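PDB 3AB6: lysozyme from Meretrix lusoria, which hydrolyses beta-1,4 linkages in bacterial peptidoglycan, lysing the Gram-positive Micrococcus luteus, and also has chitinase activity. Local coordinates for residues K16-C21 with Y37-E42; N71-Y76 with A90-G95. All blocks are in the same frame, centred on the assembly; numbering follows the deposited sequence.

In the fold
Both contacts border the sugar-binding cleft and both reach the same NAG of chain B, which accepts a hydrogen bond from Lys41 in contact 1 and donates one to His93 in contact 2. Contact 1 is partly buried. It sets the C-terminal part of helix 8-19 against the loop leading into strand 40-41, and its chemistry is largely polar: a serine hydroxyl on a backbone carbonyl and the side chain of Glu18. Contact 2 is fully buried. It joins helix 62-76 to helix 86-95 through Met73 and Glu92, with Tyr72 bonded to a sugar. The two meet where His93 NE2 probably hydrogen-bonds Phe38 O and where His93 packs on Glu18.

Contact 1: residues K16-C21 with Y37-E42; sequences KMESGC and YFQIKE. With NAG (2-acetamido-2-deoxy-beta-D-glucopyranose), chain B.
Glu18 and Ser19 of helix 8-19 lie against the backbone of Tyr37 and Phe38. Ser19 OG donates to Tyr37 O at 2.7 Å. The hydroxyl comes from the side of the carbonyl, with a C=O...donor angle of 113°, and is tilted from its plane. Glu18 CG sits 3.5 Å from Phe38 O. The Glu18 chain bends at chi2 (-63°), which brings OE1 to 3.3 Å from Gln39 CB. The carboxylate and amide planes lie 22° apart. At Cys21, SG lies at the edge of the Tyr37 ring, 4.0 Å from CD2. Further along, Lys41 N donates to O7 of the chain B NAG at 2.8 Å, and Gln39 and Ile40 form a G1 beta bulge. Arg22 O is a second acceptor near Ser19 OG, which has one hydrogen to share between them. Tyr108 of helix 106-112 bonds Glu18 OE2, and Gln39 NE2 is held by Gly36 O and Gly25 O. A disulfide to Cys15 fastens Cys21 back to the helix. The contact borders the predicted active site of an i-type lysozyme of glycosyl hydrolase family 22: Glu18 is the predicted proton donor, and the side chain of Gln39 is about 6 Å from that of Asp29, the predicted nucleophile.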
loop_
_atom_site.group_PDB
_atom_site.type_symbol
_atom_site.label_atom_id
_atom_site.label_comp_id
_atom_site.label_asym_id
_atom_site.label_seq_id
_atom_site.Cartn_x
_atom_site.Cartn_y
_atom_site.Cartn_z
ATOM N N LYS A 16 2.740 -4.821 7.408
ATOM C CA LYS A 16 3.797 -5.714 7.870
ATOM C C LYS A 16 4.816 -5.956 6.754
ATOM O O LYS A 16 6.024 -5.912 6.983
ATOM C CB LYS A 16 3.193 -7.040 8.332
ATOM C CG LYS A 16 2.413 -6.924 9.627
ATOM C CD LYS A 16 1.710 -8.226 9.979
ATOM C CE LYS A 16 1.073 -8.137 11.356
ATOM N NZ LYS A 16 0.280 -9.352 11.684
ATOM N N MET A 17 4.317 -6.196 5.546
ATOM C CA MET A 17 5.171 -6.443 4.386
ATOM C C MET A 17 6.119 -5.279 4.103
ATOM O O MET A 17 7.303 -5.478 3.836
ATOM C CB MET A 17 4.303 -6.695 3.147
ATOM C CG MET A 17 5.077 -6.896 1.854
ATOM S SD MET A 17 6.146 -8.344 1.895
ATOM C CE MET A 17 6.779 -8.339 0.234
ATOM N N GLU A 18 5.589 -4.065 4.173
ATOM C CA GLU A 18 6.373 -2.872 3.890
ATOM C C GLU A 18 7.349 -2.449 4.978
ATOM O O GLU A 18 8.438 -1.972 4.672
ATOM C CB GLU A 18 5.441 -1.695 3.597
ATOM C CG GLU A 18 4.559 -1.864 2.368
ATOM C CD GLU A 18 5.355 -1.975 1.082
ATOM O OE1 GLU A 18 6.542 -1.585 1.074
ATOM O OE2 GLU A 18 4.789 -2.441 0.072
ATOM N N SER A 19 6.974 -2.635 6.240
ATOM C CA SER A 19 7.830 -2.182 7.334
ATOM C C SER A 19 7.670 -2.939 8.639
ATOM O O SER A 19 8.144 -2.472 9.677
ATOM C CB SER A 19 7.516 -0.721 7.622
ATOM O OG SER A 19 6.179 -0.624 8.098
ATOM N N GLY A 20 7.009 -4.091 8.606
ATOM C CA GLY A 20 6.783 -4.825 9.839
ATOM C C GLY A 20 5.824 -3.964 10.644
ATOM O O GLY A 20 5.691 -4.101 11.863
ATOM N N CYS A 21 5.157 -3.070 9.916
ATOM C CA CYS A 21 4.196 -2.098 10.438
ATOM C C CYS A 21 4.784 -1.290 11.578
ATOM O O CYS A 21 4.313 -1.353 12.715
ATOM C CB CYS A 21 2.891 -2.770 10.884
ATOM S SG CYS A 21 1.428 -1.697 10.659
ATOM N N TYR A 37 5.253 3.504 7.519
ATOM C CA TYR A 37 4.524 2.255 7.685
ATOM C C TYR A 37 4.212 1.506 6.403
ATOM O O TYR A 37 4.388 0.292 6.328
ATOM C CB TYR A 37 3.206 2.496 8.433
ATOM C CG TYR A 37 3.371 2.834 9.898
ATOM C CD1 TYR A 37 3.592 4.145 10.311
ATOM C CD2 TYR A 37 3.320 1.836 10.869
ATOM C CE1 TYR A 37 3.759 4.459 11.660
ATOM C CE2 TYR A 37 3.485 2.133 12.220
ATOM C CZ TYR A 37 3.703 3.445 12.609
ATOM O OH TYR A 37 3.857 3.740 13.948
ATOM N N PHE A 38 3.747 2.233 5.396
ATOM C CA PHE A 38 3.387 1.611 4.136
ATOM C C PHE A 38 4.364 1.871 2.996
ATOM O O PHE A 38 4.083 1.522 1.852
ATOM C CB PHE A 38 1.971 2.045 3.732
ATOM C CG PHE A 38 0.880 1.415 4.568
ATOM C CD1 PHE A 38 0.540 1.936 5.817
ATOM C CD2 PHE A 38 0.224 0.274 4.120
ATOM C CE1 PHE A 38 -0.438 1.323 6.610
ATOM C CE2 PHE A 38 -0.755 -0.347 4.899
ATOM C CZ PHE A 38 -1.088 0.177 6.147
ATOM N N GLN A 39 5.507 2.470 3.321
ATOM C CA GLN A 39 6.536 2.772 2.333
ATOM C C GLN A 39 5.946 3.466 1.112
ATOM O O GLN A 39 6.111 3.027 -0.026
ATOM C CB GLN A 39 7.261 1.483 1.941
ATOM C CG GLN A 39 8.194 0.995 3.049
ATOM C CD GLN A 39 9.352 1.949 3.261
ATOM O OE1 GLN A 39 10.264 2.017 2.439
ATOM N NE2 GLN A 39 9.309 2.716 4.352
ATOM N N ILE A 40 5.258 4.567 1.380
ATOM C CA ILE A 40 4.604 5.366 0.358
ATOM C C ILE A 40 5.552 6.365 -0.285
ATOM O O ILE A 40 6.321 7.043 0.398
ATOM C CB ILE A 40 3.405 6.118 0.968
ATOM C CG1 ILE A 40 2.367 5.106 1.450
ATOM C CG2 ILE A 40 2.794 7.069 -0.053
ATOM C CD1 ILE A 40 1.246 5.716 2.261
ATOM N N LYS A 41 5.510 6.428 -1.611
ATOM C CA LYS A 41 6.346 7.358 -2.351
ATOM C C LYS A 41 5.588 8.671 -2.474
ATOM O O LYS A 41 4.378 8.716 -2.243
ATOM C CB LYS A 41 6.670 6.788 -3.729
ATOM C CG LYS A 41 7.533 5.545 -3.656
ATOM C CD LYS A 41 7.933 5.057 -5.039
ATOM C CE LYS A 41 8.958 3.949 -4.929
ATOM N NZ LYS A 41 10.199 4.436 -4.275
ATOM N N GLU A 42 6.291 9.743 -2.825
ATOM C CA GLU A 42 5.641 11.040 -2.939
ATOM C C GLU A 42 4.544 11.062 -4.001
ATOM O O GLU A 42 3.497 11.670 -3.798
ATOM C CB GLU A 42 6.680 12.132 -3.230
ATOM C CG GLU A 42 6.080 13.526 -3.374
ATOM C CD GLU A 42 7.133 14.605 -3.535
ATOM O OE1 GLU A 42 8.096 14.386 -4.298
ATOM O OE2 GLU A 42 6.992 15.673 -2.903
HETATM C C1 NAG B . 5.755 1.657 -5.792
HETATM C C2 NAG B . 4.817 2.825 -5.468
HETATM C C3 NAG B . 3.974 3.142 -6.716
HETATM C C4 NAG B . 4.898 3.370 -7.933
HETATM C C5 NAG B . 5.849 2.179 -8.085
HETATM C C6 NAG B . 6.889 2.421 -9.180
HETATM C C7 NAG B . 3.923 3.294 -3.267
HETATM C C8 NAG B . 3.204 2.754 -2.065
HETATM N N2 NAG B . 3.966 2.485 -4.330
HETATM O O1 NAG B . 6.648 1.494 -4.747
HETATM O O3 NAG B . 3.201 4.314 -6.488
HETATM O O4 NAG B . 4.195 3.399 -9.156
HETATM O O5 NAG B . 6.558 2.049 -6.891
HETATM O O6 NAG B . 7.466 1.150 -9.422
HETATM O O7 NAG B . 4.496 4.396 -3.203
#

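Contact 2: residues N71-Y76 with A90-G95; sequences NYMKRY and AREHNG. With NAG (2-acetamido-2-deoxy-beta-D-glucopyranose), chain B; NAG (2-acetamido-2-deoxy-beta-D-glucopyranose), chain C.
Met73 CE comes to the edge of the His93 ring, near its plane. One face of that ring carries the acetyl methyl of the chain B NAG, with C8 3.2 Å above the plane and displaced from the ring centre. Both ring nitrogens are bonded outward, ND1 to Tyr44 OH and NE2 to Phe38 O, which should fix the ring's rotation. The Tyr72 ring has Tyr76 CD2 over one face, 3.5 Å above the plane, and O6 of the chain C NAG at its edge; it also stacks with the Tyr44 ring. Tyr72 OH donates to that O6 at 2.7 Å. Arg75 CG lies over the centre of the Tyr76 ring, and Tyr72 CD1 is at its edge.

Between the helices, Met73 and Glu92 run alongside one another, pointing opposite ways. Met73 bends at chi2 (-50°), so that SD rests 3.6 Å from Glu92 CB and CE reaches the backbone at His93 N, also 3.6 Å away. Glu92 OE1 lies 3.6 Å from Tyr76 CB. The helix segments cross at 99° with their axes 10.4 Å apart, a spacing that the methionine spans.

On the sugar side, N2 of the chain B NAG donates to His93 O at 2.8 Å in a nearly straight bond (177°). The methyl lies on the imidazole face while the amide N-H is taken by His93 O, so both parts of the acetamido group are met. The contact thus joins two helices by van der Waals contact of Met73 with the aliphatic part of Glu92 and the backbone of His93. Tyr72 OH and His93 O meet the sugars, while Glu92 OE2 is satisfied by Cys100 N and Tyr76 OH by Asp47. This is consistent with recognition of N-acetylated sugars in peptidoglycan and chitin.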
loop_
_atom_site.group_PDB
_atom_site.type_symbol
_atom_site.label_atom_id
_atom_site.label_comp_id
_atom_site.label_asym_id
_atom_site.label_seq_id
_atom_site.Cartn_x
_atom_site.Cartn_y
_atom_site.Cartn_z
ATOM N N ASN A 71 -7.567 5.610 -0.191
ATOM C CA ASN A 71 -7.900 6.559 -1.250
ATOM C C ASN A 71 -7.294 6.142 -2.590
ATOM O O ASN A 71 -7.916 6.296 -3.642
ATOM C CB ASN A 71 -7.412 7.965 -0.886
ATOM C CG ASN A 71 -8.222 8.597 0.234
ATOM O OD1 ASN A 71 -9.325 8.146 0.550
ATOM N ND2 ASN A 71 -7.684 9.653 0.832
ATOM N N TYR A 72 -6.081 5.607 -2.546
ATOM C CA TYR A 72 -5.401 5.181 -3.762
ATOM C C TYR A 72 -6.153 4.035 -4.434
ATOM O O TYR A 72 -6.317 4.016 -5.657
ATOM C CB TYR A 72 -3.967 4.757 -3.429
ATOM C CG TYR A 72 -3.058 4.611 -4.632
ATOM C CD1 TYR A 72 -2.948 3.396 -5.315
ATOM C CD2 TYR A 72 -2.299 5.690 -5.083
ATOM C CE1 TYR A 72 -2.091 3.264 -6.416
ATOM C CE2 TYR A 72 -1.448 5.568 -6.180
ATOM C CZ TYR A 72 -1.349 4.357 -6.836
ATOM O OH TYR A 72 -0.506 4.248 -7.914
ATOM N N MET A 73 -6.616 3.078 -3.638
ATOM C CA MET A 73 -7.345 1.949 -4.200
ATOM C C MET A 73 -8.717 2.392 -4.695
ATOM O O MET A 73 -9.216 1.891 -5.698
ATOM C CB MET A 73 -7.482 0.836 -3.164
ATOM C CG MET A 73 -6.145 0.309 -2.659
ATOM S SD MET A 73 -5.019 -0.101 -4.015
ATOM C CE MET A 73 -3.419 0.119 -3.217
ATOM N N LYS A 74 -9.331 3.338 -3.996
ATOM C CA LYS A 74 -10.635 3.827 -4.419
ATOM C C LYS A 74 -10.484 4.504 -5.782
ATOM O O LYS A 74 -11.366 4.416 -6.637
ATOM C CB LYS A 74 -11.180 4.829 -3.399
ATOM C CG LYS A 74 -12.646 5.189 -3.612
ATOM C CD LYS A 74 -13.545 3.989 -3.336
ATOM C CE LYS A 74 -15.008 4.317 -3.587
ATOM N NZ LYS A 74 -15.472 5.461 -2.754
ATOM N N ARG A 75 -9.349 5.165 -5.987
ATOM C CA ARG A 75 -9.088 5.868 -7.238
ATOM C C ARG A 75 -8.671 5.003 -8.427
ATOM O O ARG A 75 -9.132 5.228 -9.551
ATOM C CB ARG A 75 -8.021 6.950 -7.012
ATOM C CG ARG A 75 -7.583 7.682 -8.285
ATOM C CD ARG A 75 -6.632 8.844 -8.001
ATOM N NE ARG A 75 -6.310 9.574 -9.228
ATOM C CZ ARG A 75 -5.616 10.708 -9.277
ATOM N NH1 ARG A 75 -5.159 11.262 -8.163
ATOM N NH2 ARG A 75 -5.383 11.293 -10.447
ATOM N N TYR A 76 -7.827 4.003 -8.185
ATOM C CA TYR A 76 -7.301 3.171 -9.270
ATOM C C TYR A 76 -7.706 1.704 -9.420
ATOM O O TYR A 76 -7.701 1.180 -10.532
ATOM C CB TYR A 76 -5.770 3.207 -9.232
ATOM C CG TYR A 76 -5.143 4.547 -9.536
ATOM C CD1 TYR A 76 -5.363 5.179 -10.759
ATOM C CD2 TYR A 76 -4.286 5.162 -8.620
ATOM C CE1 TYR A 76 -4.741 6.388 -11.067
ATOM C CE2 TYR A 76 -3.659 6.373 -8.917
ATOM C CZ TYR A 76 -3.890 6.978 -10.146
ATOM O OH TYR A 76 -3.258 8.160 -10.466
ATOM N N ALA A 90 -2.898 -5.194 -2.905
ATOM C CA ALA A 90 -1.480 -5.356 -2.586
ATOM C C ALA A 90 -0.628 -5.138 -3.834
ATOM O O ALA A 90 0.407 -4.469 -3.791
ATOM C CB ALA A 90 -1.227 -6.757 -2.015
ATOM N N ARG A 91 -1.065 -5.706 -4.951
ATOM C CA ARG A 91 -0.320 -5.559 -6.191
ATOM C C ARG A 91 -0.360 -4.120 -6.686
ATOM O O ARG A 91 0.629 -3.614 -7.213
ATOM C CB ARG A 91 -0.856 -6.535 -7.239
ATOM C CG ARG A 91 -0.598 -7.986 -6.848
ATOM C CD ARG A 91 -1.047 -8.962 -7.915
ATOM N NE ARG A 91 -0.283 -8.794 -9.145
ATOM C CZ ARG A 91 -0.470 -9.505 -10.251
ATOM N NH1 ARG A 91 -1.405 -10.445 -10.291
ATOM N NH2 ARG A 91 0.282 -9.277 -11.317
ATOM N N GLU A 92 -1.494 -3.448 -6.502
ATOM C CA GLU A 92 -1.602 -2.054 -6.912
ATOM C C GLU A 92 -0.631 -1.236 -6.075
ATOM O O GLU A 92 0.074 -0.371 -6.584
ATOM C CB GLU A 92 -3.020 -1.530 -6.675
ATOM C CG GLU A 92 -4.022 -1.981 -7.711
ATOM C CD GLU A 92 -3.843 -1.260 -9.032
ATOM O OE1 GLU A 92 -4.280 -0.095 -9.144
ATOM O OE2 GLU A 92 -3.256 -1.857 -9.955
ATOM N N HIS A 93 -0.602 -1.528 -4.780
ATOM C CA HIS A 93 0.267 -0.810 -3.862
ATOM C C HIS A 93 1.728 -0.908 -4.278
ATOM O O HIS A 93 2.442 0.089 -4.295
ATOM C CB HIS A 93 0.107 -1.351 -2.439
ATOM C CG HIS A 93 0.771 -0.506 -1.400
ATOM N ND1 HIS A 93 0.301 0.741 -1.044
ATOM C CD2 HIS A 93 1.885 -0.714 -0.659
ATOM C CE1 HIS A 93 1.100 1.265 -0.131
ATOM N NE2 HIS A 93 2.069 0.402 0.119
ATOM N N ASN A 94 2.162 -2.110 -4.633
ATOM C CA ASN A 94 3.549 -2.327 -5.016
ATOM C C ASN A 94 3.901 -1.878 -6.426
ATOM O O ASN A 94 5.037 -1.481 -6.681
ATOM C CB ASN A 94 3.903 -3.810 -4.864
ATOM C CG ASN A 94 5.355 -4.104 -5.202
ATOM O OD1 ASN A 94 6.271 -3.584 -4.563
ATOM N ND2 ASN A 94 5.570 -4.942 -6.208
ATOM N N GLY A 95 2.930 -1.928 -7.333
ATOM C CA GLY A 95 3.197 -1.562 -8.715
ATOM C C GLY A 95 2.586 -0.313 -9.322
ATOM O O GLY A 95 2.863 -0.011 -10.480
HETATM C C1 NAG B . 5.755 1.657 -5.792
HETATM C C2 NAG B . 4.817 2.825 -5.468
HETATM C C3 NAG B . 3.974 3.142 -6.716
HETATM C C4 NAG B . 4.898 3.370 -7.933
HETATM C C5 NAG B . 5.849 2.179 -8.085
HETATM C C6 NAG B . 6.889 2.421 -9.180
HETATM C C7 NAG B . 3.923 3.294 -3.267
HETATM C C8 NAG B . 3.204 2.754 -2.065
HETATM N N2 NAG B . 3.966 2.485 -4.330
HETATM O O1 NAG B . 6.648 1.494 -4.747
HETATM O O3 NAG B . 3.201 4.314 -6.488
HETATM O O4 NAG B . 4.195 3.399 -9.156
HETATM O O5 NAG B . 6.558 2.049 -6.891
HETATM O O6 NAG B . 7.466 1.150 -9.422
HETATM O O7 NAG B . 4.496 4.396 -3.203
HETATM C C1 NAG C . 4.004 4.741 -9.619
HETATM C C2 NAG C . 3.821 4.727 -11.139
HETATM C C3 NAG C . 3.473 6.125 -11.684
HETATM C C4 NAG C . 2.377 6.821 -10.851
HETATM C C5 NAG C . 2.677 6.682 -9.359
HETATM C C6 NAG C . 1.581 7.274 -8.446
HETATM C C7 NAG C . 5.060 3.192 -12.545
HETATM C C8 NAG C . 6.378 2.890 -13.198
HETATM N N2 NAG C . 5.050 4.270 -11.778
HETATM O O3 NAG C . 3.075 6.023 -13.047
HETATM O O4 NAG C . 2.303 8.199 -11.190
HETATM O O5 NAG C . 2.849 5.312 -9.021
HETATM O O6 NAG C . 0.346 6.643 -8.706
HETATM O O7 NAG C . 4.078 2.459 -12.728
#